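Local coordinates for Dye-decolorizing peroxidase (Irpex lacteus, PDB 7D8M), which probably acts as a heme b peroxidase of the DyP type, using hydrogen peroxide to oxidise dyes and other substrates, at residues K24-F29 and D152-A157; I174-I179 and A333-T338; K223-V228 and I429-E434. All blocks are in the same frame, centred on the assembly; numbering follows the deposited sequence.

Interaction 1 of 3, residues K24-F29 and D152-A157; sequences KEKFVF and DLDSAA
Glu25 and Ser155 meet as a hydrogen-bonded antiparallel pair whose tightest point is the carbonyl oxygen of Glu25. That oxygen takes two donors from Ser155, N at 2.8 Å and OG at 2.7 Å, which reach it from opposite faces of the carbonyl plane. The hydroxyl can turn back to the neighbouring strand because OG sits between its own N and carbonyl carbon (chi1 64°). Two residues on, Phe27 N gives a nearly straight bond (173°) to Leu153 O at 2.8 Å, and Leu153 O also lies in the plane of the Phe27 ring, at its edge. Phe27 CE1 comes within 3.5 Å of Ser155 OG. Ala361 of strand 359-366 packs on Phe27, Leu153 and Ser155, closing this face against the second sheet. Strands 24-32 and 147-156 are the third and last strands across the ferredoxin-like antiparallel sheet of the dimeric alpha+beta barrel domain. The other face is looser and partly open to solvent, although helix 129-143 reaches over it. There Lys26 rises between Asp152 and Asp154 in a salt-bridge network; its NZ lies 3.1 Å from Asp152 OD1, a weak hydrogen bond within the salt bridge, but NZ sits too close to Asp154 for its exact place to be sure. An alanine in place of Asp152 would remove a carboxylate shared by Lys26 and Arg136, and is likely to leave the guanidinium without this mate. Further along, Lys24 lays CD beside the Ala156 methyl, CB, at 3.9 Å.

Interaction 2 of 3, residues I174-I179 and A333-T338; sequences ISNPTI and AIRAGT. With HEM (protoporphyrin IX containing Fe), chain B; OXY (oxygen molecule), chain C.
The irregular chain at Ser175 to Pro177 passes the short strand at Ile334 and Arg335 without backbone-to-backbone hydrogen bonds, coming nearest at Asn176 and Ile334, whose CA atoms are 5.3 Å apart. The Asn176 side chain stands in for the missing strand partner: its OD1 accepts from Arg335 N at 2.8 Å, the donor lying above the amide plane. A water bound to Asn176 OD1 and Ala333 O also accepts from Arg335 NE, tying the asparagine to the guanidinium. Next to it the Pro177 ring crosses Ile334, CG against CG1 at 3.5 Å. A bend at chi3 (-60°) lays the arginine end against the porphyrin face, with HEM C4D over the centre of the guanidinium. In the plane of that group, NH2 divides between Ser175 O (2.9 Å) and the propionate oxygen HEM O2A (2.7 Å). The same O2A receives the backbone N of Ile174 and of Ser175, while Ser175 OG bonds the other propionate at HEM O2D (2.6 Å). Arg335 NH1 has a salt bridge to Asp172 and a weak bond to the oxygen molecule. This is the distal heme pocket of DyP-type peroxidases, where an arginine stands beside the aspartate of the GXXDG motif.

Interaction 3 of 3, residues K223-V228 and I429-E434; sequences KLKQLV and ISNGGE. With HEM (protoporphyrin IX containing Fe), chain B.
Strands 223-226 and 429-434 run antiparallel at 152°, with Lys225 and Ile429 as a hydrogen-bonded pair and Leu224 and Ser430 as the non-hydrogen-bonded pair beside it. They belong to the second ferredoxin-like sheet of the chain, in which strand 428-438 is an outermost strand. Toward Lys223 the pairing slips into a beta bulge: Asn431 N bonds Lys223 O, but Lys223 N reaches past Asn431 to Gly432 O (2.9 Å, 171°), and two residues stand opposite one. Gly432 has a positive phi, which favours glycine, and its N also donates to Ser430 OG in an ST turn; that hydroxyl has a further bond to Asp104. At the bulge the Lys223 chain passes obliquely across Asn431. Extended as far as CE, it bends only at chi4 (-76°), which turns NZ onto Asn431 OD1 at 2.7 Å. The same ammonium makes salt bridges to Asp357 and Glu110, so a buried charge is met by acidic partners and a neutral amide oxygen. Asn431 ND2 binds Thr108 O and, weakly, a water that also accepts from Lys225 NZ at 3.2 Å. At the other end of the contact, Leu227, in the N-cap position of helix 228-237, crosses Ile429, CD1 to CD1 at 3.9 Å. Leu224 serves both strand and cofactor. One methyl, CD2, rests on Ser430 CA at 3.9 Å; the other, CD1, touches the heme vinyl carbon HEM CAB at 3.7 Å.

From the N terminus, interaction 1 is the first to close, bringing strand 147-156 back beside strand 24-32 and completing an edge of the first sheet before the others begin. Interactions 2 and 3 then cross: 174-179 opens, 223-228 follows, 333-338 closes the first of these loops and 429-434 the second. Both reach the second sheet, at its opposite outermost strands, 334-340 and 428-438, and both touch the heme, though their centres lie about 19 Å apart. Interactions 1 and 2 meet directly, joining the two sheets: Glu25 OE1 lies 2.7 Å from Thr338 OG1, a probable hydrogen bond, and Ser155 packs against Thr338.

Interaction 1 of 3, residues K24-F29 and D152-A157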
loop_
_atom_site.group_PDB
_atom_site.type_symbol
_atom_site.label_atom_id
_atom_site.label_comp_id
_atom_site.label_asym_id
_atom_site.label_seq_id
_atom_site.Cartn_x
_atom_site.Cartn_y
_atom_site.Cartn_z
ATOM N N LYS A 24 2.846 14.483 7.470
ATOM C CA LYS A 24 3.296 14.922 6.151
ATOM C C LYS A 24 4.389 13.985 5.655
ATOM O O LYS A 24 5.356 13.725 6.379
ATOM C CB LYS A 24 3.839 16.361 6.193
ATOM C CG LYS A 24 3.012 17.360 7.014
ATOM C CD LYS A 24 1.721 17.779 6.273
ATOM C CE LYS A 24 0.776 18.561 7.189
ATOM N NZ LYS A 24 -0.505 18.930 6.516
ATOM N N GLU A 25 4.256 13.489 4.423
ATOM C CA GLU A 25 5.247 12.576 3.862
ATOM C C GLU A 25 5.625 13.049 2.470
ATOM O O GLU A 25 4.761 13.159 1.595
ATOM C CB GLU A 25 4.735 11.128 3.827
ATOM C CG GLU A 25 5.867 10.136 3.591
ATOM C CD GLU A 25 5.435 8.685 3.490
ATOM O OE1 GLU A 25 4.218 8.389 3.586
ATOM O OE2 GLU A 25 6.332 7.826 3.308
ATOM N N LYS A 26 6.914 13.327 2.270
ATOM C CA LYS A 26 7.448 13.767 0.989
ATOM C C LYS A 26 8.177 12.607 0.322
ATOM O O LYS A 26 8.969 11.915 0.969
ATOM C CB LYS A 26 8.411 14.945 1.190
ATOM C CG LYS A 26 8.921 15.619 -0.072
ATOM C CD LYS A 26 9.726 16.871 0.309
ATOM C CE LYS A 26 9.526 18.042 -0.612
ATOM N NZ LYS A 26 8.146 18.397 -0.957
ATOM N N PHE A 27 7.915 12.400 -0.965
ATOM C CA PHE A 27 8.576 11.369 -1.759
ATOM C C PHE A 27 9.493 12.057 -2.755
ATOM O O PHE A 27 9.016 12.792 -3.627
ATOM C CB PHE A 27 7.556 10.493 -2.496
ATOM C CG PHE A 27 6.684 9.683 -1.587
ATOM C CD1 PHE A 27 5.551 10.243 -1.012
ATOM C CD2 PHE A 27 7.001 8.365 -1.297
ATOM C CE1 PHE A 27 4.739 9.498 -0.170
ATOM C CE2 PHE A 27 6.206 7.608 -0.449
ATOM C CZ PHE A 27 5.071 8.175 0.116
ATOM N N VAL A 28 10.807 11.835 -2.621
ATOM C CA VAL A 28 11.790 12.467 -3.497
ATOM C C VAL A 28 12.361 11.391 -4.411
ATOM O O VAL A 28 13.204 10.587 -3.992
ATOM C CB VAL A 28 12.900 13.169 -2.706
ATOM C CG1 VAL A 28 13.874 13.856 -3.667
ATOM C CG2 VAL A 28 12.295 14.193 -1.750
ATOM N N PHE A 29 11.926 11.388 -5.670
ATOM C CA PHE A 29 12.404 10.422 -6.652
ATOM C C PHE A 29 13.557 11.041 -7.435
ATOM O O PHE A 29 13.484 12.201 -7.857
ATOM C CB PHE A 29 11.283 9.994 -7.600
ATOM C CG PHE A 29 10.098 9.325 -6.898
ATOM C CD1 PHE A 29 10.098 7.961 -6.645
ATOM C CD2 PHE A 29 9.009 10.073 -6.486
ATOM C CE1 PHE A 29 9.016 7.345 -5.995
ATOM C CE2 PHE A 29 7.923 9.468 -5.850
ATOM C CZ PHE A 29 7.929 8.105 -5.604
ATOM N N ASP A 152 8.863 15.057 -7.277
ATOM C CA ASP A 152 8.836 15.480 -5.874
ATOM C C ASP A 152 7.374 15.571 -5.448
ATOM O O ASP A 152 6.687 16.536 -5.792
ATOM C CB ASP A 152 9.560 16.816 -5.710
ATOM C CG ASP A 152 9.834 17.171 -4.257
ATOM O OD1 ASP A 152 9.086 16.715 -3.380
ATOM O OD2 ASP A 152 10.801 17.930 -3.992
ATOM N N LEU A 153 6.895 14.576 -4.699
ATOM C CA LEU A 153 5.476 14.447 -4.366
ATOM C C LEU A 153 5.263 14.650 -2.869
ATOM O O LEU A 153 5.863 13.945 -2.050
ATOM C CB LEU A 153 4.939 13.082 -4.799
ATOM C CG LEU A 153 3.513 12.809 -4.330
ATOM C CD1 LEU A 153 2.570 13.767 -5.025
ATOM C CD2 LEU A 153 3.098 11.362 -4.600
ATOM N N ASP A 154 4.419 15.617 -2.512
ATOM C CA ASP A 154 4.001 15.807 -1.127
ATOM C C ASP A 154 2.683 15.085 -0.871
ATOM O O ASP A 154 1.727 15.231 -1.638
ATOM C CB ASP A 154 3.838 17.291 -0.802
ATOM C CG ASP A 154 5.161 18.039 -0.834
ATOM O OD1 ASP A 154 6.139 17.515 -0.274
ATOM O OD2 ASP A 154 5.228 19.126 -1.437
ATOM N N SER A 155 2.635 14.323 0.208
ATOM C CA SER A 155 1.411 13.687 0.655
ATOM C C SER A 155 1.156 14.163 2.077
ATOM O O SER A 155 2.080 14.603 2.776
ATOM C CB SER A 155 1.519 12.164 0.600
ATOM O OG SER A 155 2.515 11.703 1.496
ATOM N N ALA A 156 -0.109 14.131 2.485
ATOM C CA ALA A 156 -0.488 14.617 3.806
ATOM C C ALA A 156 -1.719 13.879 4.302
ATOM O O ALA A 156 -2.619 13.557 3.516
ATOM C CB ALA A 156 -0.756 16.125 3.778
ATOM N N ALA A 157 -1.749 13.603 5.603
ATOM C CA ALA A 157 -2.959 13.056 6.200
ATOM C C ALA A 157 -4.101 14.055 6.059
ATOM O O ALA A 157 -3.896 15.273 6.092
ATOM C CB ALA A 157 -2.743 12.711 7.677
#

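Interaction 2 of 3, residues I174-I179 and A333-T338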
loop_
_atom_site.group_PDB
_atom_site.type_symbol
_atom_site.label_atom_id
_atom_site.label_comp_id
_atom_site.label_asym_id
_atom_site.label_seq_id
_atom_site.Cartn_x
_atom_site.Cartn_y
_atom_site.Cartn_z
ATOM N N ILE A 174 -5.889 0.117 8.951
ATOM C CA ILE A 174 -6.399 -0.722 10.033
ATOM C C ILE A 174 -5.677 -2.059 10.090
ATOM O O ILE A 174 -5.130 -2.431 11.132
ATOM C CB ILE A 174 -7.922 -0.928 9.893
ATOM C CG1 ILE A 174 -8.661 0.408 9.990
ATOM C CG2 ILE A 174 -8.417 -1.902 10.959
ATOM C CD1 ILE A 174 -10.105 0.348 9.495
ATOM N N SER A 175 -5.655 -2.800 8.975
ATOM C CA SER A 175 -5.182 -4.183 8.953
ATOM C C SER A 175 -3.824 -4.269 8.257
ATOM O O SER A 175 -3.719 -4.028 7.048
ATOM C CB SER A 175 -6.199 -5.082 8.255
ATOM O OG SER A 175 -5.786 -6.434 8.301
ATOM N N ASN A 176 -2.793 -4.631 9.016
ATOM C CA ASN A 176 -1.469 -4.914 8.477
ATOM C C ASN A 176 -0.870 -6.072 9.250
ATOM O O ASN A 176 -1.101 -6.193 10.459
ATOM C CB ASN A 176 -0.517 -3.713 8.585
ATOM C CG ASN A 176 -0.785 -2.677 7.546
ATOM O OD1 ASN A 176 -0.579 -2.906 6.347
ATOM N ND2 ASN A 176 -1.274 -1.525 7.989
ATOM N N PRO A 177 -0.077 -6.917 8.597
ATOM C CA PRO A 177 0.552 -8.027 9.316
ATOM C C PRO A 177 1.606 -7.519 10.283
ATOM O O PRO A 177 2.154 -6.424 10.135
ATOM C CB PRO A 177 1.194 -8.853 8.199
ATOM C CG PRO A 177 1.576 -7.800 7.182
ATOM C CD PRO A 177 0.411 -6.826 7.205
ATOM N N THR A 178 1.882 -8.335 11.293
ATOM C CA THR A 178 3.015 -8.110 12.171
ATOM C C THR A 178 3.829 -9.397 12.238
ATOM O O THR A 178 3.543 -10.370 11.531
ATOM C CB THR A 178 2.568 -7.640 13.558
ATOM O OG1 THR A 178 3.711 -7.144 14.277
ATOM C CG2 THR A 178 1.922 -8.780 14.320
ATOM N N ILE A 179 4.865 -9.397 13.068
ATOM C CA ILE A 179 5.782 -10.533 13.157
ATOM C C ILE A 179 5.792 -11.030 14.593
ATOM O O ILE A 179 5.402 -10.303 15.528
ATOM C CB ILE A 179 7.201 -10.164 12.659
ATOM C CG1 ILE A 179 7.786 -9.011 13.473
ATOM C CG2 ILE A 179 7.175 -9.813 11.184
ATOM C CD1 ILE A 179 9.225 -8.688 13.106
ATOM N N ALA A 333 1.293 -8.339 3.263
ATOM C CA ALA A 333 2.263 -7.266 3.054
ATOM C C ALA A 333 1.791 -6.047 3.829
ATOM O O ALA A 333 0.607 -5.923 4.154
ATOM C CB ALA A 333 2.429 -6.945 1.566
ATOM N N ILE A 334 2.723 -5.142 4.117
ATOM C CA ILE A 334 2.452 -3.984 4.964
ATOM C C ILE A 334 2.279 -2.745 4.096
ATOM O O ILE A 334 3.171 -2.394 3.312
ATOM C CB ILE A 334 3.575 -3.767 5.990
ATOM C CG1 ILE A 334 3.623 -4.916 7.001
ATOM C CG2 ILE A 334 3.397 -2.424 6.685
ATOM C CD1 ILE A 334 4.860 -4.879 7.893
ATOM N N ARG A 335 1.150 -2.059 4.261
ATOM C CA ARG A 335 0.902 -0.799 3.574
ATOM C C ARG A 335 1.302 0.370 4.472
ATOM O O ARG A 335 1.022 0.367 5.674
ATOM C CB ARG A 335 -0.576 -0.690 3.173
ATOM C CG ARG A 335 -1.026 -1.751 2.153
ATOM C CD ARG A 335 -2.559 -1.885 2.070
ATOM N NE ARG A 335 -3.114 -2.277 3.353
ATOM C CZ ARG A 335 -4.028 -1.573 4.009
ATOM N NH1 ARG A 335 -4.492 -0.446 3.486
ATOM N NH2 ARG A 335 -4.464 -1.982 5.194
ATOM N N ALA A 336 1.964 1.371 3.879
ATOM C CA ALA A 336 2.483 2.515 4.630
ATOM C C ALA A 336 2.304 3.817 3.862
ATOM O O ALA A 336 3.049 4.785 4.075
ATOM C CB ALA A 336 3.968 2.318 4.988
ATOM N N GLY A 337 1.322 3.867 2.971
ATOM C CA GLY A 337 1.127 5.034 2.148
ATOM C C GLY A 337 0.385 6.135 2.871
ATOM O O GLY A 337 -0.071 5.979 3.999
ATOM N N THR A 338 0.243 7.266 2.173
ATOM C CA THR A 338 -0.370 8.482 2.688
ATOM C C THR A 338 -1.207 9.134 1.596
ATOM O O THR A 338 -0.752 9.231 0.447
ATOM C CB THR A 338 0.706 9.480 3.168
ATOM O OG1 THR A 338 1.601 8.816 4.066
ATOM C CG2 THR A 338 0.085 10.686 3.868
HETATM C CHA HEM B . -7.340 -2.335 2.870
HETATM C CHB HEM B . -8.523 1.670 0.404
HETATM C CHC HEM B . -5.207 0.535 -2.963
HETATM C CHD HEM B . -4.396 -3.705 -0.752
HETATM C C1A HEM B . -7.938 -1.146 2.517
HETATM C C2A HEM B . -8.909 -0.409 3.304
HETATM C C3A HEM B . -9.222 0.707 2.621
HETATM C C4A HEM B . -8.463 0.708 1.389
HETATM C CMA HEM B . -10.206 1.820 3.026
HETATM C CAA HEM B . -9.451 -0.859 4.687
HETATM C CBA HEM B . -8.556 -0.326 5.805
HETATM C CGA HEM B . -7.619 -1.397 6.328
HETATM O O1A HEM B . -8.030 -2.579 6.398
HETATM O O2A HEM B . -6.461 -1.064 6.704
HETATM C C1B HEM B . -7.700 1.721 -0.696
HETATM C C2B HEM B . -7.634 2.821 -1.631
HETATM C C3B HEM B . -6.723 2.498 -2.569
HETATM C C4B HEM B . -6.180 1.199 -2.241
HETATM C CMB HEM B . -8.523 4.094 -1.523
HETATM C CAB HEM B . -6.232 3.314 -3.790
HETATM C CBB HEM B . -6.385 4.638 -3.903
HETATM C C1C HEM B . -4.740 -0.744 -2.711
HETATM C C2C HEM B . -3.857 -1.530 -3.556
HETATM C C3C HEM B . -3.627 -2.705 -2.936
HETATM C C4C HEM B . -4.379 -2.700 -1.695
HETATM C CMC HEM B . -3.292 -1.020 -4.905
HETATM C CAC HEM B . -2.779 -3.921 -3.393
HETATM C CBC HEM B . -2.496 -4.175 -4.683
HETATM C C1D HEM B . -5.024 -3.646 0.474
HETATM C C2D HEM B . -4.845 -4.558 1.593
HETATM C C3D HEM B . -5.657 -4.182 2.581
HETATM C C4D HEM B . -6.388 -3.011 2.134
HETATM C CMD HEM B . -3.897 -5.767 1.652
HETATM C CAD HEM B . -5.801 -4.877 3.950
HETATM C CBD HEM B . -6.867 -5.970 3.828
HETATM C CGD HEM B . -6.994 -6.773 5.105
HETATM O O1D HEM B . -8.148 -7.102 5.487
HETATM O O2D HEM B . -5.952 -7.079 5.750
HETATM N NA HEM B . -7.698 -0.442 1.358
HETATM N NB HEM B . -6.799 0.742 -1.092
HETATM N NC HEM B . -5.041 -1.494 -1.598
HETATM N ND HEM B . -5.964 -2.699 0.844
HETATM FE FE HEM B . -6.490 -1.037 -0.225
HETATM O O1 OXY C . -3.199 2.025 1.690
HETATM O O2 OXY C . -4.400 1.861 1.468
HETATM O O HOH W 1 -1.855 -4.585 4.621
#

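Interaction 3 of 3, residues K223-V228 and I429-E434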
loop_
_atom_site.group_PDB
_atom_site.type_symbol
_atom_site.label_atom_id
_atom_site.label_comp_id
_atom_site.label_asym_id
_atom_site.label_seq_id
_atom_site.Cartn_x
_atom_site.Cartn_y
_atom_site.Cartn_z
ATOM N N LYS A 223 1.484 5.931 -7.389
ATOM C CA LYS A 223 0.664 7.131 -7.290
ATOM C C LYS A 223 -0.717 6.805 -7.855
ATOM O O LYS A 223 -0.870 6.659 -9.073
ATOM C CB LYS A 223 1.297 8.294 -8.043
ATOM C CG LYS A 223 0.476 9.566 -7.939
ATOM C CD LYS A 223 1.195 10.768 -8.541
ATOM C CE LYS A 223 0.355 12.025 -8.402
ATOM N NZ LYS A 223 -0.766 12.047 -9.389
ATOM N N LEU A 224 -1.723 6.704 -6.975
ATOM C CA LEU A 224 -3.078 6.277 -7.345
ATOM C C LEU A 224 -4.030 7.460 -7.204
ATOM O O LEU A 224 -4.436 7.819 -6.094
ATOM C CB LEU A 224 -3.523 5.091 -6.494
ATOM C CG LEU A 224 -2.596 3.872 -6.592
ATOM C CD1 LEU A 224 -3.059 2.769 -5.660
ATOM C CD2 LEU A 224 -2.469 3.361 -8.039
ATOM N N LYS A 225 -4.357 8.072 -8.338
ATOM C CA LYS A 225 -5.274 9.203 -8.380
ATOM C C LYS A 225 -6.704 8.741 -8.105
ATOM O O LYS A 225 -7.123 7.691 -8.587
ATOM C CB LYS A 225 -5.188 9.868 -9.750
ATOM C CG LYS A 225 -6.180 10.980 -10.006
ATOM C CD LYS A 225 -6.190 11.327 -11.499
ATOM C CE LYS A 225 -6.268 12.828 -11.752
ATOM N NZ LYS A 225 -5.620 13.173 -13.052
ATOM N N GLN A 226 -7.457 9.529 -7.334
ATOM C CA GLN A 226 -8.807 9.155 -6.916
ATOM C C GLN A 226 -9.831 10.175 -7.396
ATOM O O GLN A 226 -9.648 11.386 -7.209
ATOM C CB GLN A 226 -8.898 9.021 -5.389
ATOM C CG GLN A 226 -8.233 7.758 -4.849
ATOM C CD GLN A 226 -8.162 7.724 -3.336
ATOM O OE1 GLN A 226 -7.113 7.994 -2.749
ATOM N NE2 GLN A 226 -9.280 7.377 -2.693
ATOM N N LEU A 227 -10.931 9.671 -7.969
ATOM C CA LEU A 227 -12.035 10.490 -8.469
ATOM C C LEU A 227 -13.170 10.372 -7.458
ATOM O O LEU A 227 -14.063 9.534 -7.590
ATOM C CB LEU A 227 -12.472 10.030 -9.859
ATOM C CG LEU A 227 -11.381 9.807 -10.907
ATOM C CD1 LEU A 227 -11.973 9.459 -12.274
ATOM C CD2 LEU A 227 -10.442 11.040 -10.983
ATOM N N VAL A 228 -13.133 11.229 -6.447
ATOM C CA VAL A 228 -14.017 11.103 -5.288
ATOM C C VAL A 228 -15.451 11.507 -5.624
ATOM O O VAL A 228 -16.386 10.754 -5.288
ATOM C CB VAL A 228 -13.476 11.920 -4.103
ATOM C CG1 VAL A 228 -14.360 11.725 -2.879
ATOM C CG2 VAL A 228 -12.045 11.520 -3.806
ATOM N N ILE A 429 -7.152 5.811 -10.693
ATOM C CA ILE A 429 -6.381 5.827 -11.929
ATOM C C ILE A 429 -4.916 5.778 -11.544
ATOM O O ILE A 429 -4.446 6.625 -10.773
ATOM C CB ILE A 429 -6.703 7.065 -12.782
ATOM C CG1 ILE A 429 -8.148 6.969 -13.284
ATOM C CG2 ILE A 429 -5.761 7.159 -13.959
ATOM C CD1 ILE A 429 -8.648 8.220 -13.923
ATOM N N SER A 430 -4.211 4.768 -12.041
ATOM C CA SER A 430 -2.787 4.636 -11.758
ATOM C C SER A 430 -2.006 5.685 -12.530
ATOM O O SER A 430 -2.087 5.739 -13.760
ATOM C CB SER A 430 -2.292 3.242 -12.129
ATOM O OG SER A 430 -0.887 3.156 -11.943
ATOM N N ASN A 431 -1.264 6.526 -11.810
ATOM C CA ASN A 431 -0.278 7.404 -12.421
ATOM C C ASN A 431 1.116 6.796 -12.386
ATOM O O ASN A 431 2.105 7.516 -12.565
ATOM C CB ASN A 431 -0.267 8.778 -11.733
ATOM C CG ASN A 431 -1.590 9.530 -11.874
ATOM O OD1 ASN A 431 -1.984 10.268 -10.980
ATOM N ND2 ASN A 431 -2.269 9.355 -13.004
ATOM N N GLY A 432 1.216 5.501 -12.119
ATOM C CA GLY A 432 2.489 4.817 -12.166
ATOM C C GLY A 432 3.328 4.956 -10.904
ATOM O O GLY A 432 2.927 5.519 -9.887
ATOM N N GLY A 433 4.522 4.390 -10.992
ATOM C CA GLY A 433 5.430 4.339 -9.857
ATOM C C GLY A 433 6.611 3.459 -10.194
ATOM O O GLY A 433 6.959 3.290 -11.366
ATOM N N GLU A 434 7.205 2.873 -9.158
ATOM C CA GLU A 434 8.388 2.054 -9.368
ATOM C C GLU A 434 8.519 1.063 -8.219
ATOM O O GLU A 434 7.987 1.274 -7.126
ATOM C CB GLU A 434 9.640 2.947 -9.505
ATOM C CG GLU A 434 10.930 2.234 -9.896
ATOM C CD GLU A 434 10.795 1.402 -11.169
ATOM O OE1 GLU A 434 11.209 1.884 -12.253
ATOM O OE2 GLU A 434 10.271 0.264 -11.075
HETATM C CHA HEM B . -7.340 -2.335 2.870
HETATM C CHB HEM B . -8.523 1.670 0.404
HETATM C CHC HEM B . -5.207 0.535 -2.963
HETATM C CHD HEM B . -4.396 -3.705 -0.752
HETATM C C1A HEM B . -7.938 -1.146 2.517
HETATM C C2A HEM B . -8.909 -0.409 3.304
HETATM C C3A HEM B . -9.222 0.707 2.621
HETATM C C4A HEM B . -8.463 0.708 1.389
HETATM C CMA HEM B . -10.206 1.820 3.026
HETATM C CAA HEM B . -9.451 -0.859 4.687
HETATM C CBA HEM B . -8.556 -0.326 5.805
HETATM C CGA HEM B . -7.619 -1.397 6.328
HETATM O O1A HEM B . -8.030 -2.579 6.398
HETATM O O2A HEM B . -6.461 -1.064 6.704
HETATM C C1B HEM B . -7.700 1.721 -0.696
HETATM C C2B HEM B . -7.634 2.821 -1.631
HETATM C C3B HEM B . -6.723 2.498 -2.569
HETATM C C4B HEM B . -6.180 1.199 -2.241
HETATM C CMB HEM B . -8.523 4.094 -1.523
HETATM C CAB HEM B . -6.232 3.314 -3.790
HETATM C CBB HEM B . -6.385 4.638 -3.903
HETATM C C1C HEM B . -4.740 -0.744 -2.711
HETATM C C2C HEM B . -3.857 -1.530 -3.556
HETATM C C3C HEM B . -3.627 -2.705 -2.936
HETATM C C4C HEM B . -4.379 -2.700 -1.695
HETATM C CMC HEM B . -3.292 -1.020 -4.905
HETATM C CAC HEM B . -2.779 -3.921 -3.393
HETATM C CBC HEM B . -2.496 -4.175 -4.683
HETATM C C1D HEM B . -5.024 -3.646 0.474
HETATM C C2D HEM B . -4.845 -4.558 1.593
HETATM C C3D HEM B . -5.657 -4.182 2.581
HETATM C C4D HEM B . -6.388 -3.011 2.134
HETATM C CMD HEM B . -3.897 -5.767 1.652
HETATM C CAD HEM B . -5.801 -4.877 3.950
HETATM C CBD HEM B . -6.867 -5.970 3.828
HETATM C CGD HEM B . -6.994 -6.773 5.105
HETATM O O1D HEM B . -8.148 -7.102 5.487
HETATM O O2D HEM B . -5.952 -7.079 5.750
HETATM N NA HEM B . -7.698 -0.442 1.358
HETATM N NB HEM B . -6.799 0.742 -1.092
HETATM N NC HEM B . -5.041 -1.494 -1.598
HETATM N ND HEM B . -5.964 -2.699 0.844
HETATM FE FE HEM B . -6.490 -1.037 -0.225
HETATM O O HOH W 2 -4.681 10.708 -14.813
#